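Local structure of N-acetylgalactosaminyltransferase 7 (6IWR) at residues R313-T317 against K318-Y322; N356-I359 against S360-W364. The protein belongs to the polypeptide GalNAc transferase family and joins a GT-A type glycosyltransferase domain to a ricin-type beta-trefoil lectin domain. All blocks are in the same frame, centred on the assembly; numbering follows the deposited sequence.

Interaction 1 comes first along the chain, in the loop that leaves helix 309-313 and runs into strand 322-323; interaction 2 follows on helix 355-365. Their centres lie 22 Å apart, but the nearest atoms approach to about 6 Å without touching. The mixed sheet connects them: strand 322-323 pairs with strand 369-373, and Ser360 and Trp364 of the helix pack on Leu370 of that same strand. Interaction 1 lies towards the outside of the chain, partly buried, whereas interaction 2 is wholly buried nearer its centre, with the side chain of Asn356 about 12 Å from the manganese ion. One thus shapes a peripheral loop, the other a core helix.

Interaction 1. Residues R313-T317 against K318-Y322; sequences RLRKT and KTEPY
Arg315 lays its guanidinium inside the turn of residues 315-322, against three backbone carbonyls of the returning chain. The site is a loop of the GT-A glycosyltransferase domain, between helix 309-313 and strand 322-323, whose chain turns back round one arginine. Arg315 NE hydrogen-bonds to Pro321 O at 3.0 Å, with the acceptor in the guanidinium plane but the donor well above the carbonyl plane. Arg315 NH2 holds two acceptors: Glu320 O, also in that plane, along a nearly straight bond (170°), and Lys318 O at 2.8 Å, more bent and tilted from it. A bend at the third torsion turns the guanidinium towards these oxygens. Tyr322 CD2 lies over one face, ring and guanidinium planes 81° apart, while Tyr322 OH is bonded elsewhere, to Ala292 O.

The Glu320 side chain runs past Arg315 in the opposite direction, its carboxylate almost perpendicular to the guanidinium; Glu320 OE1 lies 3.5 Å from Arg315 CB, alongside the aliphatic part of the chain and not at the charged end. Its CG sits between the backbone N and the carbonyl carbon (chi1 46°), which carries the carboxylate back towards Lys316 and Thr317. Outside the loop, Thr317 and Glu320 both rest on Trp140. Two waters extend the network: one joins Arg315 NH1 to Lys318 O, and the other accepts from Lys316 N and donates to Glu320 OE1 at 2.8 Å.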
loop_
_atom_site.group_PDB
_atom_site.type_symbol
_atom_site.label_atom_id
_atom_site.label_comp_id
_atom_site.label_asym_id
_atom_site.label_seq_id
_atom_site.Cartn_x
_atom_site.Cartn_y
_atom_site.Cartn_z
ATOM N N ARG A 313 -30.561 -11.184 26.385
ATOM C CA ARG A 313 -31.694 -11.694 27.152
ATOM C C ARG A 313 -31.320 -12.949 27.934
ATOM O O ARG A 313 -31.981 -13.281 28.923
ATOM C CB ARG A 313 -32.900 -11.985 26.265
ATOM C CG ARG A 313 -34.029 -12.661 27.070
ATOM C CD ARG A 313 -34.199 -11.946 28.444
ATOM N NE ARG A 313 -35.069 -12.640 29.393
ATOM C CZ ARG A 313 -35.031 -12.480 30.719
ATOM N NH1 ARG A 313 -34.144 -11.657 31.283
ATOM N NH2 ARG A 313 -35.871 -13.163 31.493
ATOM N N LEU A 314 -30.274 -13.658 27.502
ATOM C CA LEU A 314 -29.800 -14.863 28.180
ATOM C C LEU A 314 -28.945 -14.542 29.394
ATOM O O LEU A 314 -28.602 -15.457 30.145
ATOM C CB LEU A 314 -28.993 -15.745 27.221
ATOM C CG LEU A 314 -29.556 -16.183 25.859
ATOM C CD1 LEU A 314 -28.681 -17.256 25.230
ATOM C CD2 LEU A 314 -30.977 -16.683 26.006
ATOM N N ARG A 315 -28.601 -13.276 29.605
ATOM C CA ARG A 315 -27.548 -12.877 30.524
ATOM C C ARG A 315 -28.109 -11.909 31.548
ATOM O O ARG A 315 -28.710 -10.902 31.182
ATOM C CB ARG A 315 -26.384 -12.239 29.756
ATOM C CG ARG A 315 -25.532 -13.256 29.034
ATOM C CD ARG A 315 -24.711 -12.650 27.932
ATOM N NE ARG A 315 -23.615 -11.858 28.448
ATOM C CZ ARG A 315 -23.573 -10.530 28.440
ATOM N NH1 ARG A 315 -24.575 -9.827 27.927
ATOM N NH2 ARG A 315 -22.515 -9.906 28.934
ATOM N N LYS A 316 -27.886 -12.201 32.827
ATOM C CA LYS A 316 -28.440 -11.357 33.881
ATOM C C LYS A 316 -27.684 -10.043 34.015
ATOM O O LYS A 316 -28.251 -9.047 34.486
ATOM C CB LYS A 316 -28.429 -12.111 35.211
ATOM C CG LYS A 316 -29.412 -13.271 35.284
ATOM C CD LYS A 316 -30.190 -13.279 36.593
ATOM C CE LYS A 316 -31.694 -13.519 36.364
ATOM N NZ LYS A 316 -32.041 -14.878 35.819
ATOM N N THR A 317 -26.435 -10.013 33.555
ATOM C CA THR A 317 -25.462 -8.976 33.831
ATOM C C THR A 317 -24.946 -8.378 32.532
ATOM O O THR A 317 -24.989 -9.022 31.487
ATOM C CB THR A 317 -24.304 -9.588 34.608
ATOM O OG1 THR A 317 -24.783 -10.015 35.885
ATOM C CG2 THR A 317 -23.213 -8.589 34.808
ATOM N N LYS A 318 -24.420 -7.147 32.595
ATOM C CA LYS A 318 -23.729 -6.606 31.427
ATOM C C LYS A 318 -22.390 -7.287 31.187
ATOM O O LYS A 318 -21.952 -7.392 30.033
ATOM C CB LYS A 318 -23.496 -5.100 31.568
ATOM C CG LYS A 318 -24.782 -4.285 31.584
ATOM C CD LYS A 318 -24.773 -3.148 30.567
ATOM C CE LYS A 318 -23.636 -2.164 30.834
ATOM N NZ LYS A 318 -23.923 -0.820 30.232
ATOM N N THR A 319 -21.726 -7.758 32.251
ATOM C CA THR A 319 -20.316 -8.112 32.181
ATOM C C THR A 319 -20.047 -9.612 32.116
ATOM O O THR A 319 -18.906 -10.000 31.844
ATOM C CB THR A 319 -19.561 -7.512 33.378
ATOM O OG1 THR A 319 -20.482 -7.263 34.447
ATOM C CG2 THR A 319 -18.946 -6.197 32.990
ATOM N N GLU A 320 -21.030 -10.475 32.345
ATOM C CA GLU A 320 -20.682 -11.894 32.408
ATOM C C GLU A 320 -20.248 -12.423 31.040
ATOM O O GLU A 320 -20.437 -11.761 30.012
ATOM C CB GLU A 320 -21.851 -12.714 32.929
ATOM C CG GLU A 320 -23.164 -12.374 32.289
ATOM C CD GLU A 320 -24.302 -13.055 32.989
ATOM O OE1 GLU A 320 -24.900 -13.984 32.413
ATOM O OE2 GLU A 320 -24.568 -12.685 34.145
ATOM N N PRO A 321 -19.683 -13.637 30.992
ATOM C CA PRO A 321 -19.304 -14.221 29.700
ATOM C C PRO A 321 -20.468 -14.175 28.728
ATOM O O PRO A 321 -21.629 -14.026 29.122
ATOM C CB PRO A 321 -18.937 -15.661 30.058
ATOM C CG PRO A 321 -18.513 -15.570 31.482
ATOM C CD PRO A 321 -19.427 -14.568 32.101
ATOM N N TYR A 322 -20.143 -14.283 27.438
ATOM C CA TYR A 322 -21.190 -14.461 26.437
ATOM C C TYR A 322 -20.700 -15.383 25.321
ATOM O O TYR A 322 -19.506 -15.680 25.204
ATOM C CB TYR A 322 -21.687 -13.111 25.892
ATOM C CG TYR A 322 -20.647 -12.204 25.242
ATOM C CD1 TYR A 322 -20.361 -12.301 23.875
ATOM C CD2 TYR A 322 -19.988 -11.228 25.976
ATOM C CE1 TYR A 322 -19.442 -11.470 23.265
ATOM C CE2 TYR A 322 -19.060 -10.400 25.375
ATOM C CZ TYR A 322 -18.796 -10.521 24.011
ATOM O OH TYR A 322 -17.888 -9.690 23.388
HETATM O O HOH W 1 -24.024 -6.612 28.020
HETATM O O HOH W 2 -27.233 -15.213 33.383
#

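Interaction 2. Residues N356-I359 against S360-W364; sequences NFEI and SYKIW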
loop_
_atom_site.group_PDB
_atom_site.type_symbol
_atom_site.label_atom_id
_atom_site.label_comp_id
_atom_site.label_asym_id
_atom_site.label_seq_id
_atom_site.Cartn_x
_atom_site.Cartn_y
_atom_site.Cartn_z
ATOM N N ASN A 356 -8.391 -21.278 13.883
ATOM C CA ASN A 356 -9.277 -20.628 14.816
ATOM C C ASN A 356 -10.710 -21.030 14.561
ATOM O O ASN A 356 -11.473 -21.243 15.471
ATOM C CB ASN A 356 -9.122 -19.112 14.729
ATOM C CG ASN A 356 -9.428 -18.564 13.356
ATOM O OD1 ASN A 356 -8.835 -18.961 12.384
ATOM N ND2 ASN A 356 -10.347 -17.639 13.288
ATOM N N PHE A 357 -11.064 -21.099 13.296
ATOM C CA PHE A 357 -12.354 -21.581 12.872
ATOM C C PHE A 357 -12.592 -23.058 13.142
ATOM O O PHE A 357 -13.642 -23.434 13.585
ATOM C CB PHE A 357 -12.566 -21.243 11.410
ATOM C CG PHE A 357 -12.575 -19.779 11.136
ATOM C CD1 PHE A 357 -13.402 -18.945 11.839
ATOM C CD2 PHE A 357 -11.757 -19.238 10.178
ATOM C CE1 PHE A 357 -13.413 -17.598 11.593
ATOM C CE2 PHE A 357 -11.763 -17.893 9.926
ATOM C CZ PHE A 357 -12.593 -17.073 10.633
ATOM N N GLU A 358 -11.585 -23.877 12.893
ATOM C CA GLU A 358 -11.687 -25.309 13.067
ATOM C C GLU A 358 -11.949 -25.746 14.506
ATOM O O GLU A 358 -12.806 -26.577 14.740
ATOM C CB GLU A 358 -10.402 -25.955 12.573
ATOM C CG GLU A 358 -10.524 -27.425 12.265
ATOM C CD GLU A 358 -9.767 -28.303 13.223
ATOM O OE1 GLU A 358 -8.871 -27.816 13.900
ATOM O OE2 GLU A 358 -10.081 -29.490 13.300
ATOM N N ILE A 359 -11.236 -25.157 15.461
ATOM C CA ILE A 359 -11.462 -25.432 16.875
ATOM C C ILE A 359 -12.800 -24.865 17.323
ATOM O O ILE A 359 -13.496 -25.491 18.136
ATOM C CB ILE A 359 -10.283 -24.887 17.711
ATOM C CG1 ILE A 359 -10.332 -25.407 19.149
ATOM C CG2 ILE A 359 -10.293 -23.369 17.739
ATOM C CD1 ILE A 359 -10.066 -26.858 19.280
ATOM N N SER A 360 -13.203 -23.699 16.789
ATOM C CA SER A 360 -14.529 -23.151 17.102
ATOM C C SER A 360 -15.650 -24.098 16.678
ATOM O O SER A 360 -16.527 -24.433 17.484
ATOM C CB SER A 360 -14.727 -21.795 16.429
ATOM O OG SER A 360 -13.749 -20.870 16.843
ATOM N N TYR A 361 -15.667 -24.512 15.406
ATOM C CA TYR A 361 -16.718 -25.426 14.967
ATOM C C TYR A 361 -16.680 -26.724 15.779
ATOM O O TYR A 361 -17.713 -27.153 16.305
ATOM C CB TYR A 361 -16.617 -25.694 13.460
ATOM C CG TYR A 361 -16.544 -24.434 12.616
ATOM C CD1 TYR A 361 -17.352 -23.345 12.887
ATOM C CD2 TYR A 361 -15.643 -24.339 11.558
ATOM C CE1 TYR A 361 -17.278 -22.198 12.122
ATOM C CE2 TYR A 361 -15.553 -23.205 10.784
ATOM C CZ TYR A 361 -16.368 -22.132 11.063
ATOM O OH TYR A 361 -16.272 -20.983 10.295
ATOM N N LYS A 362 -15.493 -27.337 15.943
ATOM C CA LYS A 362 -15.400 -28.533 16.791
ATOM C C LYS A 362 -16.075 -28.318 18.145
ATOM O O LYS A 362 -16.897 -29.136 18.585
ATOM C CB LYS A 362 -13.941 -28.961 17.017
ATOM C CG LYS A 362 -13.321 -29.674 15.849
ATOM C CD LYS A 362 -12.257 -30.670 16.258
ATOM C CE LYS A 362 -10.893 -30.021 16.374
ATOM N NZ LYS A 362 -9.850 -30.854 15.729
ATOM N N ILE A 363 -15.710 -27.238 18.846
ATOM C CA ILE A 363 -16.232 -27.058 20.195
ATOM C C ILE A 363 -17.753 -26.974 20.158
ATOM O O ILE A 363 -18.460 -27.631 20.940
ATOM C CB ILE A 363 -15.629 -25.810 20.849
ATOM C CG1 ILE A 363 -14.169 -26.044 21.171
ATOM C CG2 ILE A 363 -16.412 -25.456 22.081
ATOM C CD1 ILE A 363 -13.470 -24.797 21.678
ATOM N N TRP A 364 -18.277 -26.149 19.257
ATOM C CA TRP A 364 -19.703 -25.873 19.261
ATOM C C TRP A 364 -20.497 -27.088 18.797
ATOM O O TRP A 364 -21.447 -27.514 19.469
ATOM C CB TRP A 364 -19.993 -24.669 18.376
ATOM C CG TRP A 364 -19.899 -23.347 19.053
ATOM C CD1 TRP A 364 -19.122 -22.291 18.680
ATOM C CD2 TRP A 364 -20.654 -22.907 20.187
ATOM N NE1 TRP A 364 -19.340 -21.224 19.502
ATOM C CE2 TRP A 364 -20.270 -21.568 20.444
ATOM C CE3 TRP A 364 -21.628 -23.505 21.001
ATOM C CZ2 TRP A 364 -20.796 -20.827 21.506
ATOM C CZ3 TRP A 364 -22.163 -22.773 22.041
ATOM C CH2 TRP A 364 -21.749 -21.438 22.285
#
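Ser360 OG folds back along the helix and donates to Asn356 O at 2.7 Å. The same oxygen also accepts a hydrogen bond from Ser360 N at 3.3 Å, so it serves both donors of a single residue. The serine torsion (chi1 -59°) places OG beside its backbone N, within reach of the preceding turn, and OG has a second, weak hydrogen bond with Met327 N. Asn356 ND2 lies over the centre of the Phe357 ring and donates to Met327 O.

Tyr361 N, Lys362 N and Ile363 N donate in turn to Phe357 O, Glu358 O and Ile359 O, the first almost straight (175°); Phe357 O also lies 3.0 Å above the Tyr361 ring plane, offset towards the rim. Tyr361 and Phe357 run side by side, with CE2 of the former against CB of the latter.

In this buried setting both charged ends find partners. Lys362 NZ bridges to Glu358 OE2 at 2.8 Å on the syn side, somewhat out of the carboxylate plane, and also donates to Leu344 O; Glu358 OE1 accepts from Asp346 N. Ile359 CG1 and Ile363 CD1 touch where these side chains face helix 336-342. Backbone bonds, serine hydroxyl and salt bridge all span four residues, the i to i+4 spacing of an alpha-helix.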